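Local coordinates for protein xylosidase (Xanthomonas axonopodis pv. citri, PDB 6XN2) that probably hydrolyses xylo-oligosaccharides as a family 43 glycoside hydrolase, and is captured here with xylose units bound in its pocket, at residues 297-305 with 353-364; 317-326 with 335-344. All blocks are in the same frame, centred on the assembly; numbering follows the deposited sequence.

How the interactions relate
Interaction 2 is the backbone-paired hairpin of strands 317-324 and 336-342, largely buried and reaching the sugar pocket through Arg335. Interaction 1 lies nearer the surface: the C-terminal run 353-364, without regular strand, packs along the chain leaving strand 292-299, and a single beta bridge is its one stretch of sheet-like pairing. Seven backbone hydrogen bonds, from Trp318–Leu342 to Asp324–Ser336, carry interaction 2, whereas interaction 1 relies on proline and aromatic packing with a few directed bonds. They meet where Tyr356 OH lies 2.7 Å from Asp324 OD2, a probable hydrogen bond, and where Leu298 packs on Leu320.

Interaction 1 (297-305 with 353-364)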
loop_
_atom_site.group_PDB
_atom_site.type_symbol
_atom_site.label_atom_id
_atom_site.label_comp_id
_atom_site.label_asym_id
_atom_site.label_seq_id
_atom_site.Cartn_x
_atom_site.Cartn_y
_atom_site.Cartn_z
ATOM N N VAL A 297 -8.091 14.588 -1.096
ATOM C CA VAL A 297 -7.652 13.667 -2.107
ATOM C C VAL A 297 -6.216 13.939 -2.473
ATOM O O VAL A 297 -5.848 15.027 -2.761
ATOM C CB VAL A 297 -8.502 13.799 -3.371
ATOM C CG1 VAL A 297 -8.015 12.909 -4.459
ATOM C CG2 VAL A 297 -9.951 13.532 -3.090
ATOM N N LEU A 298 -5.433 12.893 -2.500
ATOM C CA LEU A 298 -4.013 12.986 -2.760
ATOM C C LEU A 298 -3.701 12.580 -4.206
ATOM O O LEU A 298 -2.855 13.183 -4.868
ATOM C CB LEU A 298 -3.278 12.104 -1.751
ATOM C CG LEU A 298 -1.768 12.118 -1.651
ATOM C CD1 LEU A 298 -1.418 11.890 -0.197
ATOM C CD2 LEU A 298 -1.193 11.022 -2.515
ATOM N N LEU A 299 -4.429 11.612 -4.696
ATOM C CA LEU A 299 -4.285 11.183 -6.048
ATOM C C LEU A 299 -5.643 11.046 -6.675
ATOM O O LEU A 299 -6.453 10.346 -6.193
ATOM C CB LEU A 299 -3.527 9.863 -6.157
ATOM C CG LEU A 299 -3.233 9.279 -7.536
ATOM C CD1 LEU A 299 -2.325 10.151 -8.365
ATOM C CD2 LEU A 299 -2.657 7.887 -7.460
ATOM N N ALA A 300 -5.804 11.573 -7.870
ATOM C CA ALA A 300 -7.027 11.403 -8.616
ATOM C C ALA A 300 -7.065 10.029 -9.269
ATOM O O ALA A 300 -6.105 9.321 -9.321
ATOM C CB ALA A 300 -7.161 12.473 -9.660
ATOM N N PRO A 301 -8.215 9.663 -9.805
ATOM C CA PRO A 301 -8.345 8.338 -10.376
ATOM C C PRO A 301 -7.374 7.954 -11.452
ATOM O O PRO A 301 -7.087 8.727 -12.293
ATOM C CB PRO A 301 -9.771 8.334 -10.894
ATOM C CG PRO A 301 -10.479 9.299 -10.049
ATOM C CD PRO A 301 -9.498 10.363 -9.753
ATOM N N VAL A 302 -6.894 6.737 -11.383
ATOM C CA VAL A 302 -5.974 6.198 -12.374
ATOM C C VAL A 302 -6.698 5.236 -13.312
ATOM O O VAL A 302 -7.810 4.796 -13.010
ATOM C CB VAL A 302 -4.802 5.457 -11.708
ATOM C CG1 VAL A 302 -3.923 6.432 -10.919
ATOM C CG2 VAL A 302 -5.334 4.353 -10.794
ATOM N N VAL A 303 -6.060 4.876 -14.414
ATOM C CA VAL A 303 -6.594 3.910 -15.347
ATOM C C VAL A 303 -6.488 2.547 -14.693
ATOM O O VAL A 303 -5.488 2.225 -14.129
ATOM C CB VAL A 303 -5.837 3.936 -16.686
ATOM C CG1 VAL A 303 -6.151 2.733 -17.521
ATOM C CG2 VAL A 303 -6.168 5.180 -17.448
ATOM N N GLY A 304 -7.546 1.759 -14.764
ATOM C CA GLY A 304 -7.573 0.482 -14.105
ATOM C C GLY A 304 -8.382 0.636 -12.838
ATOM O O GLY A 304 -8.332 1.633 -12.228
ATOM N N TRP A 305 -9.078 -0.388 -12.419
ATOM C CA TRP A 305 -9.969 -0.219 -11.274
ATOM C C TRP A 305 -9.202 0.121 -10.000
ATOM O O TRP A 305 -9.580 1.036 -9.272
ATOM C CB TRP A 305 -10.811 -1.471 -11.049
ATOM C CG TRP A 305 -12.007 -1.233 -10.170
ATOM C CD1 TRP A 305 -13.285 -0.958 -10.580
ATOM C CD2 TRP A 305 -12.046 -1.249 -8.732
ATOM N NE1 TRP A 305 -14.108 -0.801 -9.495
ATOM C CE2 TRP A 305 -13.375 -0.976 -8.349
ATOM C CE3 TRP A 305 -11.086 -1.466 -7.735
ATOM C CZ2 TRP A 305 -13.772 -0.917 -7.010
ATOM C CZ3 TRP A 305 -11.480 -1.405 -6.401
ATOM C CH2 TRP A 305 -12.812 -1.131 -6.053
ATOM N N ILE A 353 -2.637 15.201 -6.821
ATOM C CA ILE A 353 -1.856 14.867 -7.983
ATOM C C ILE A 353 -2.807 14.300 -9.024
ATOM O O ILE A 353 -3.567 13.461 -8.726
ATOM C CB ILE A 353 -0.777 13.848 -7.637
ATOM C CG1 ILE A 353 0.116 14.406 -6.551
ATOM C CG2 ILE A 353 0.018 13.480 -8.852
ATOM C CD1 ILE A 353 1.295 13.559 -6.212
ATOM N N TYR A 354 -2.758 14.816 -10.241
ATOM C CA TYR A 354 -3.610 14.376 -11.322
ATOM C C TYR A 354 -2.706 13.626 -12.260
ATOM O O TYR A 354 -1.928 14.212 -12.921
ATOM C CB TYR A 354 -4.290 15.583 -11.964
ATOM C CG TYR A 354 -5.301 16.238 -11.063
ATOM C CD1 TYR A 354 -4.938 17.196 -10.194
ATOM C CD2 TYR A 354 -6.603 15.847 -11.055
ATOM C CE1 TYR A 354 -5.845 17.769 -9.345
ATOM C CE2 TYR A 354 -7.515 16.419 -10.213
ATOM C CZ TYR A 354 -7.118 17.379 -9.360
ATOM O OH TYR A 354 -7.990 17.972 -8.520
ATOM N N PRO A 355 -2.863 12.317 -12.330
ATOM C CA PRO A 355 -1.930 11.432 -13.039
ATOM C C PRO A 355 -1.953 11.573 -14.564
ATOM O O PRO A 355 -1.040 11.073 -15.211
ATOM C CB PRO A 355 -2.389 10.030 -12.620
ATOM C CG PRO A 355 -3.817 10.192 -12.217
ATOM C CD PRO A 355 -3.918 11.566 -11.624
ATOM N N TYR A 356 -2.970 12.222 -15.125
ATOM C CA TYR A 356 -3.027 12.438 -16.570
ATOM C C TYR A 356 -3.240 13.916 -16.856
ATOM O O TYR A 356 -3.636 14.286 -17.953
ATOM C CB TYR A 356 -4.131 11.574 -17.201
ATOM C CG TYR A 356 -4.069 10.176 -16.642
ATOM C CD1 TYR A 356 -3.052 9.304 -17.023
ATOM C CD2 TYR A 356 -4.981 9.747 -15.684
ATOM C CE1 TYR A 356 -2.961 8.036 -16.486
ATOM C CE2 TYR A 356 -4.891 8.479 -15.136
ATOM C CZ TYR A 356 -3.883 7.631 -15.541
ATOM O OH TYR A 356 -3.790 6.371 -14.996
ATOM N N GLY A 357 -2.927 14.755 -15.872
ATOM C CA GLY A 357 -3.172 16.184 -15.968
ATOM C C GLY A 357 -4.506 16.558 -15.340
ATOM O O GLY A 357 -5.453 15.760 -15.324
ATOM N N GLU A 358 -4.596 17.773 -14.810
ATOM C CA GLU A 358 -5.828 18.187 -14.152
ATOM C C GLU A 358 -6.945 18.387 -15.176
ATOM O O GLU A 358 -8.121 18.251 -14.851
ATOM C CB GLU A 358 -5.615 19.463 -13.332
ATOM C CG GLU A 358 -6.896 19.961 -12.663
ATOM C CD GLU A 358 -6.655 21.043 -11.624
ATOM O OE1 GLU A 358 -5.485 21.249 -11.231
ATOM O OE2 GLU A 358 -7.639 21.681 -11.197
ATOM N N ASP A 359 -6.573 18.682 -16.417
ATOM C CA ASP A 359 -7.557 18.934 -17.470
ATOM C C ASP A 359 -8.094 17.647 -18.089
ATOM O O ASP A 359 -8.995 17.684 -18.922
ATOM C CB ASP A 359 -6.957 19.811 -18.572
ATOM C CG ASP A 359 -6.696 21.234 -18.112
ATOM O OD1 ASP A 359 -7.226 21.626 -17.047
ATOM O OD2 ASP A 359 -5.967 21.963 -18.819
ATOM N N ALA A 360 -7.542 16.512 -17.682
ATOM C CA ALA A 360 -7.916 15.242 -18.288
ATOM C C ALA A 360 -9.320 14.803 -17.882
ATOM O O ALA A 360 -9.805 15.131 -16.800
ATOM C CB ALA A 360 -6.904 14.162 -17.922
ATOM N N VAL A 361 -9.967 14.063 -18.773
ATOM C CA VAL A 361 -11.214 13.384 -18.448
ATOM C C VAL A 361 -10.885 12.207 -17.537
ATOM O O VAL A 361 -10.166 11.282 -17.937
ATOM C CB VAL A 361 -11.949 12.896 -19.714
ATOM C CG1 VAL A 361 -12.980 11.834 -19.373
ATOM C CG2 VAL A 361 -12.600 14.066 -20.433
ATOM N N SER A 362 -11.387 12.254 -16.307
ATOM C CA SER A 362 -11.077 11.223 -15.322
ATOM C C SER A 362 -11.556 9.862 -15.817
ATOM O O SER A 362 -12.670 9.742 -16.330
ATOM C CB SER A 362 -11.711 11.557 -13.967
ATOM O OG SER A 362 -11.370 10.593 -12.987
ATOM N N PRO A 363 -10.739 8.838 -15.651
ATOM C CA PRO A 363 -11.129 7.512 -16.078
ATOM C C PRO A 363 -12.259 6.927 -15.234
ATOM O O PRO A 363 -12.817 5.952 -15.628
ATOM C CB PRO A 363 -9.864 6.697 -15.897
ATOM C CG PRO A 363 -9.010 7.463 -15.000
ATOM C CD PRO A 363 -9.392 8.884 -15.092
ATOM N N TRP A 364 -12.539 7.503 -14.080
ATOM C CA TRP A 364 -13.595 7.030 -13.188
ATOM C C TRP A 364 -14.431 8.165 -12.695
ATOM O O TRP A 364 -13.914 9.210 -12.460
ATOM C CB TRP A 364 -13.021 6.271 -11.983
ATOM C CG TRP A 364 -12.271 5.125 -12.371
ATOM C CD1 TRP A 364 -10.961 5.056 -12.502
ATOM C CD2 TRP A 364 -12.778 3.871 -12.761
ATOM N NE1 TRP A 364 -10.583 3.843 -12.938
ATOM C CE2 TRP A 364 -11.699 3.086 -13.108
ATOM C CE3 TRP A 364 -14.049 3.329 -12.849
ATOM C CZ2 TRP A 364 -11.839 1.809 -13.518
ATOM C CZ3 TRP A 364 -14.175 2.085 -13.246
ATOM C CH2 TRP A 364 -13.086 1.323 -13.580
#
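Trp364, the C-terminal residue, lays its indole against the backbone of 302-305 and receives Trp305 on its face. The pair is T-shaped: the edge of Trp305 points at the six-membered ring of Trp364, with ring planes 74° apart and Trp305 CD1 3.8 Å from Trp364 CH2. The indole NE1 is shared between two carbonyls, Val302 O at 2.9 Å and Gly304 O at 3.2 Å; both bonds are bent and weak, so the ring's position probably rests more on packing. Pro301 CB abuts the edge of the same indole, and Pro301 CG lies 3.3 Å from Ser362 OG, whose hydroxyl donates to Trp364 O, closing a short hydrogen bond within 362-364.

Tyr356 supplies a straighter bond. With CG turned anti to its carbonyl carbon (chi1 -45°), the phenol extends across Val302 and Val303, and its OH accepts from Val303 N at 2.8 Å, at an N-H...O angle of 167°. Asp324 engages the same oxygen, so this buried hydroxyl has two partners. Pro355 sets CG 4.0 Å from Val302 CG1 and CD against Leu299 CD1, while Ala300 CB meets Tyr354 CD2. A lone beta bridge starts the contact: Ile353 N donates to Leu298 O, and Ala300 N to Ile353 O.

The C-terminal run thus packs onto the family's five-bladed beta-propeller where strands 292-299 and 317-324 meet. Leu298 and Leu299 both face Ile280, forming a classic beta bulge at the end of strand 292-299. Leu320 of strand 317-324 packs against Leu298, Leu299 and Ile353, while helix 29-36 lies against Val303 and Tyr356 through Leu33.

Interaction 2 (317-326 with 335-344); sequences QWYLFYHDSV and RSIKMAPLAH. With XYP (beta-D-xylopyranose), chain E.
Arg335 lays its CD over one face of the His323 imidazole, 3.5 Å from His323 NE2, in a CH-pi contact. Bent at chi3 (-78°), its chain brings the edge of the guanidinium to the xylose: NH2 makes a weak bond of 3.4 Å to XYP O4. Asp67 forms a salt bridge with Arg335 NE, while Thr306 bonds both Arg335 NH1 and His323 NE2, fixing the pair from outside the hairpin.

Ser336 pairs with Asp324 through two backbone bonds, and water 3 links Ser336 OG to Asp324 OD1. Ile337 stands beside His323 in a non-hydrogen-bonded pair, its side chain on the same face as His323, Phe321 and Met339. Lys338 runs extended across the Tyr322 ring, with CB over the face, 18° off the ring normal, and ends at Asp324, where NZ meets OD2 at 2.6 Å in a salt bridge, on the syn side but somewhat out of the carboxylate plane. Water 2 joins Lys338 NZ to Tyr322 OH, which also bonds Ser39.

Met339 has CB over Phe321, and the bend at its last torsion sets CE 3.5 Å from both Phe321 CZ and Tyr319 CD1, over the Tyr319 face. Ala340 exchanges backbone bonds with Leu320 and places CB at the edge of Tyr322. Leu342 N donates to Trp318 O at 2.8 Å, an oxygen that also accepts from Gln317 NE2. His344 finally turns its edge to the Trp318 face, planes 73° apart.

Charged groups thus gather at the pocket end of this antiparallel hairpin, with apolar CH-pi packing around Met339 in the middle. The Lys338 salt bridge, on the sheet face opposite His323, probably keeps Asp324 ionised; the doubly supported arginine is consistent with a preset sugar-binding group.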
loop_
_atom_site.group_PDB
_atom_site.type_symbol
_atom_site.label_atom_id
_atom_site.label_comp_id
_atom_site.label_asym_id
_atom_site.label_seq_id
_atom_site.Cartn_x
_atom_site.Cartn_y
_atom_site.Cartn_z
ATOM N N GLN A 317 13.470 15.519 -2.296
ATOM C CA GLN A 317 12.117 15.425 -2.846
ATOM C C GLN A 317 11.260 14.327 -2.220
ATOM O O GLN A 317 11.713 13.191 -2.076
ATOM C CB GLN A 317 12.202 15.196 -4.356
ATOM C CG GLN A 317 10.865 15.155 -5.058
ATOM C CD GLN A 317 10.151 16.482 -4.993
ATOM O OE1 GLN A 317 10.692 17.508 -5.405
ATOM N NE2 GLN A 317 8.932 16.474 -4.461
ATOM N N TRP A 318 10.026 14.668 -1.846
ATOM C CA TRP A 318 9.017 13.649 -1.546
ATOM C C TRP A 318 8.438 13.135 -2.850
ATOM O O TRP A 318 8.204 13.908 -3.780
ATOM C CB TRP A 318 7.878 14.193 -0.682
ATOM C CG TRP A 318 8.185 14.380 0.756
ATOM C CD1 TRP A 318 8.566 15.538 1.363
ATOM C CD2 TRP A 318 8.095 13.394 1.792
ATOM N NE1 TRP A 318 8.735 15.333 2.706
ATOM C CE2 TRP A 318 8.452 14.025 2.998
ATOM C CE3 TRP A 318 7.752 12.036 1.816
ATOM C CZ2 TRP A 318 8.483 13.347 4.218
ATOM C CZ3 TRP A 318 7.787 11.364 3.029
ATOM C CH2 TRP A 318 8.143 12.022 4.211
ATOM N N TYR A 319 8.128 11.869 -2.897
ATOM C CA TYR A 319 7.511 11.333 -4.065
ATOM C C TYR A 319 6.298 10.514 -3.748
ATOM O O TYR A 319 6.218 9.938 -2.720
ATOM C CB TYR A 319 8.456 10.398 -4.789
ATOM C CG TYR A 319 9.680 11.004 -5.337
ATOM C CD1 TYR A 319 9.701 11.551 -6.583
ATOM C CD2 TYR A 319 10.823 11.005 -4.618
ATOM C CE1 TYR A 319 10.836 12.095 -7.094
ATOM C CE2 TYR A 319 11.971 11.555 -5.109
ATOM C CZ TYR A 319 11.970 12.106 -6.347
ATOM O OH TYR A 319 13.108 12.632 -6.813
ATOM N N LEU A 320 5.342 10.558 -4.656
ATOM C CA LEU A 320 4.217 9.642 -4.660
ATOM C C LEU A 320 4.545 8.506 -5.621
ATOM O O LEU A 320 4.847 8.743 -6.794
ATOM C CB LEU A 320 2.921 10.343 -5.088
ATOM C CG LEU A 320 1.729 9.389 -5.253
ATOM C CD1 LEU A 320 1.302 8.890 -3.892
ATOM C CD2 LEU A 320 0.547 10.003 -6.003
ATOM N N PHE A 321 4.520 7.279 -5.121
ATOM C CA PHE A 321 4.630 6.111 -5.984
ATOM C C PHE A 321 3.247 5.515 -6.134
ATOM O O PHE A 321 2.533 5.357 -5.152
ATOM C CB PHE A 321 5.601 5.086 -5.407
ATOM C CG PHE A 321 7.026 5.536 -5.424
ATOM C CD1 PHE A 321 7.489 6.444 -4.487
ATOM C CD2 PHE A 321 7.904 5.057 -6.383
ATOM C CE1 PHE A 321 8.812 6.865 -4.501
ATOM C CE2 PHE A 321 9.227 5.474 -6.400
ATOM C CZ PHE A 321 9.673 6.380 -5.457
ATOM N N TYR A 322 2.854 5.202 -7.358
ATOM C CA TYR A 322 1.510 4.703 -7.586
ATOM C C TYR A 322 1.546 3.763 -8.768
ATOM O O TYR A 322 2.630 3.421 -9.249
ATOM C CB TYR A 322 0.528 5.859 -7.811
ATOM C CG TYR A 322 0.831 6.730 -9.013
ATOM C CD1 TYR A 322 1.876 7.654 -8.987
ATOM C CD2 TYR A 322 0.050 6.650 -10.170
ATOM C CE1 TYR A 322 2.156 8.449 -10.087
ATOM C CE2 TYR A 322 0.321 7.446 -11.276
ATOM C CZ TYR A 322 1.372 8.347 -11.226
ATOM O OH TYR A 322 1.646 9.140 -12.320
ATOM N N HIS A 323 0.380 3.326 -9.233
ATOM C CA HIS A 323 0.339 2.507 -10.440
ATOM C C HIS A 323 -0.897 2.794 -11.288
ATOM O O HIS A 323 -1.861 3.410 -10.826
ATOM C CB HIS A 323 0.417 1.007 -10.088
ATOM C CG HIS A 323 -0.816 0.451 -9.434
ATOM N ND1 HIS A 323 -0.792 -0.153 -8.194
ATOM C CD2 HIS A 323 -2.100 0.377 -9.861
ATOM C CE1 HIS A 323 -2.010 -0.559 -7.881
ATOM N NE2 HIS A 323 -2.824 -0.241 -8.872
ATOM N N ASP A 324 -0.862 2.363 -12.542
ATOM C CA ASP A 324 -2.083 2.314 -13.336
ATOM C C ASP A 324 -1.990 1.208 -14.377
ATOM O O ASP A 324 -1.015 0.448 -14.412
ATOM C CB ASP A 324 -2.394 3.673 -13.989
ATOM C CG ASP A 324 -1.380 4.100 -15.060
ATOM O OD1 ASP A 324 -0.675 3.263 -15.662
ATOM O OD2 ASP A 324 -1.321 5.320 -15.320
ATOM N N SER A 325 -3.001 1.126 -15.228
ATOM C CA SER A 325 -3.097 0.030 -16.178
ATOM C C SER A 325 -2.910 0.483 -17.622
ATOM O O SER A 325 -3.384 -0.177 -18.543
ATOM C CB SER A 325 -4.452 -0.667 -16.023
ATOM O OG SER A 325 -4.542 -1.329 -14.774
ATOM N N VAL A 326 -2.218 1.601 -17.823
ATOM C CA VAL A 326 -2.089 2.163 -19.164
ATOM C C VAL A 326 -1.212 1.274 -20.042
ATOM O O VAL A 326 -1.572 0.981 -21.176
ATOM C CB VAL A 326 -1.521 3.602 -19.126
ATOM C CG1 VAL A 326 -1.148 4.071 -20.528
ATOM C CG2 VAL A 326 -2.541 4.550 -18.504
ATOM N N ARG A 335 -0.738 -4.216 -14.261
ATOM C CA ARG A 335 -0.412 -2.857 -14.033
ATOM C C ARG A 335 1.047 -2.505 -14.229
ATOM O O ARG A 335 1.848 -3.357 -14.382
ATOM C CB ARG A 335 -0.838 -2.584 -12.588
ATOM C CG ARG A 335 -2.292 -2.927 -12.324
ATOM C CD ARG A 335 -2.689 -3.082 -10.869
ATOM N NE ARG A 335 -2.297 -4.340 -10.320
ATOM C CZ ARG A 335 -2.703 -4.819 -9.161
ATOM N NH1 ARG A 335 -3.517 -4.144 -8.398
ATOM N NH2 ARG A 335 -2.277 -5.975 -8.757
ATOM N N SER A 336 1.410 -1.262 -13.971
ATOM C CA SER A 336 2.798 -0.817 -13.958
ATOM C C SER A 336 2.930 0.307 -12.942
ATOM O O SER A 336 2.077 1.193 -12.879
ATOM C CB SER A 336 3.249 -0.335 -15.344
ATOM O OG SER A 336 2.804 0.994 -15.564
ATOM N N ILE A 337 3.999 0.290 -12.155
ATOM C CA ILE A 337 4.166 1.333 -11.154
ATOM C C ILE A 337 4.781 2.598 -11.747
ATOM O O ILE A 337 5.458 2.566 -12.777
ATOM C CB ILE A 337 5.012 0.857 -9.958
ATOM C CG1 ILE A 337 6.471 0.631 -10.366
ATOM C CG2 ILE A 337 4.355 -0.378 -9.316
ATOM C CD1 ILE A 337 7.436 0.592 -9.188
ATOM N N LYS A 338 4.507 3.716 -11.086
ATOM C CA LYS A 338 4.910 5.031 -11.546
ATOM C C LYS A 338 5.331 5.876 -10.352
ATOM O O LYS A 338 5.032 5.531 -9.206
ATOM C CB LYS A 338 3.754 5.710 -12.284
ATOM C CG LYS A 338 3.282 4.984 -13.529
ATOM C CD LYS A 338 2.117 5.733 -14.174
ATOM C CE LYS A 338 1.999 5.407 -15.654
ATOM N NZ LYS A 338 0.935 6.235 -16.298
ATOM N N MET A 339 5.968 6.995 -10.588
ATOM C CA MET A 339 6.300 7.929 -9.525
ATOM C C MET A 339 6.094 9.354 -9.978
ATOM O O MET A 339 6.154 9.617 -11.122
ATOM C CB MET A 339 7.717 7.762 -9.013
ATOM C CG MET A 339 8.776 8.177 -9.974
ATOM S SD MET A 339 10.405 7.615 -9.482
ATOM C CE MET A 339 10.601 8.526 -8.004
ATOM N N ALA A 340 5.854 10.241 -9.033
ATOM C CA ALA A 340 5.653 11.652 -9.265
ATOM C C ALA A 340 6.050 12.493 -8.061
ATOM O O ALA A 340 5.892 12.092 -6.966
ATOM C CB ALA A 340 4.221 11.921 -9.624
ATOM N N PRO A 341 6.581 13.712 -8.322
ATOM C CA PRO A 341 6.968 14.554 -7.192
ATOM C C PRO A 341 5.781 15.018 -6.365
ATOM O O PRO A 341 4.817 15.451 -6.910
ATOM C CB PRO A 341 7.623 15.730 -7.858
ATOM C CG PRO A 341 7.121 15.714 -9.248
ATOM C CD PRO A 341 6.889 14.320 -9.611
ATOM N N LEU A 342 5.885 14.931 -5.060
ATOM C CA LEU A 342 4.830 15.317 -4.171
ATOM C C LEU A 342 5.264 16.442 -3.281
ATOM O O LEU A 342 6.370 16.503 -2.851
ATOM C CB LEU A 342 4.380 14.132 -3.328
ATOM C CG LEU A 342 3.365 14.270 -2.217
ATOM C CD1 LEU A 342 2.604 13.010 -2.030
ATOM C CD2 LEU A 342 4.033 14.627 -0.925
ATOM N N ALA A 343 4.337 17.336 -3.023
ATOM C CA ALA A 343 4.582 18.482 -2.218
ATOM C C ALA A 343 3.686 18.704 -1.034
ATOM O O ALA A 343 2.496 18.642 -1.162
ATOM C CB ALA A 343 4.464 19.695 -3.096
ATOM N N HIS A 344 4.280 19.031 0.093
ATOM C CA HIS A 344 3.533 19.411 1.256
ATOM C C HIS A 344 3.556 20.902 1.241
ATOM O O HIS A 344 4.580 21.497 1.054
ATOM C CB HIS A 344 4.218 18.996 2.533
ATOM C CG HIS A 344 4.265 17.534 2.743
ATOM N ND1 HIS A 344 5.291 16.755 2.282
ATOM C CD2 HIS A 344 3.403 16.702 3.348
ATOM C CE1 HIS A 344 5.074 15.509 2.623
ATOM N NE2 HIS A 344 3.927 15.452 3.253
HETATM O O1 XYP E . -7.261 -5.281 -4.249
HETATM C C1 XYP E . -5.937 -5.062 -4.679
HETATM C C2 XYP E . -5.018 -5.223 -3.486
HETATM C C3 XYP E . -3.589 -5.417 -3.881
HETATM C C4 XYP E . -3.479 -6.472 -4.961
HETATM C C5 XYP E . -4.361 -6.092 -6.115
HETATM O O2 XYP E . -5.052 -4.103 -2.613
HETATM O O3 XYP E . -3.008 -5.848 -2.687
HETATM O O4 XYP E . -2.171 -6.536 -5.433
HETATM O O5 XYP E . -5.694 -5.994 -5.700
HETATM O O HOH W 1 8.915 17.244 -1.507
HETATM O O HOH W 2 0.676 8.955 -14.918
HETATM O O HOH W 3 1.207 2.054 -17.318
#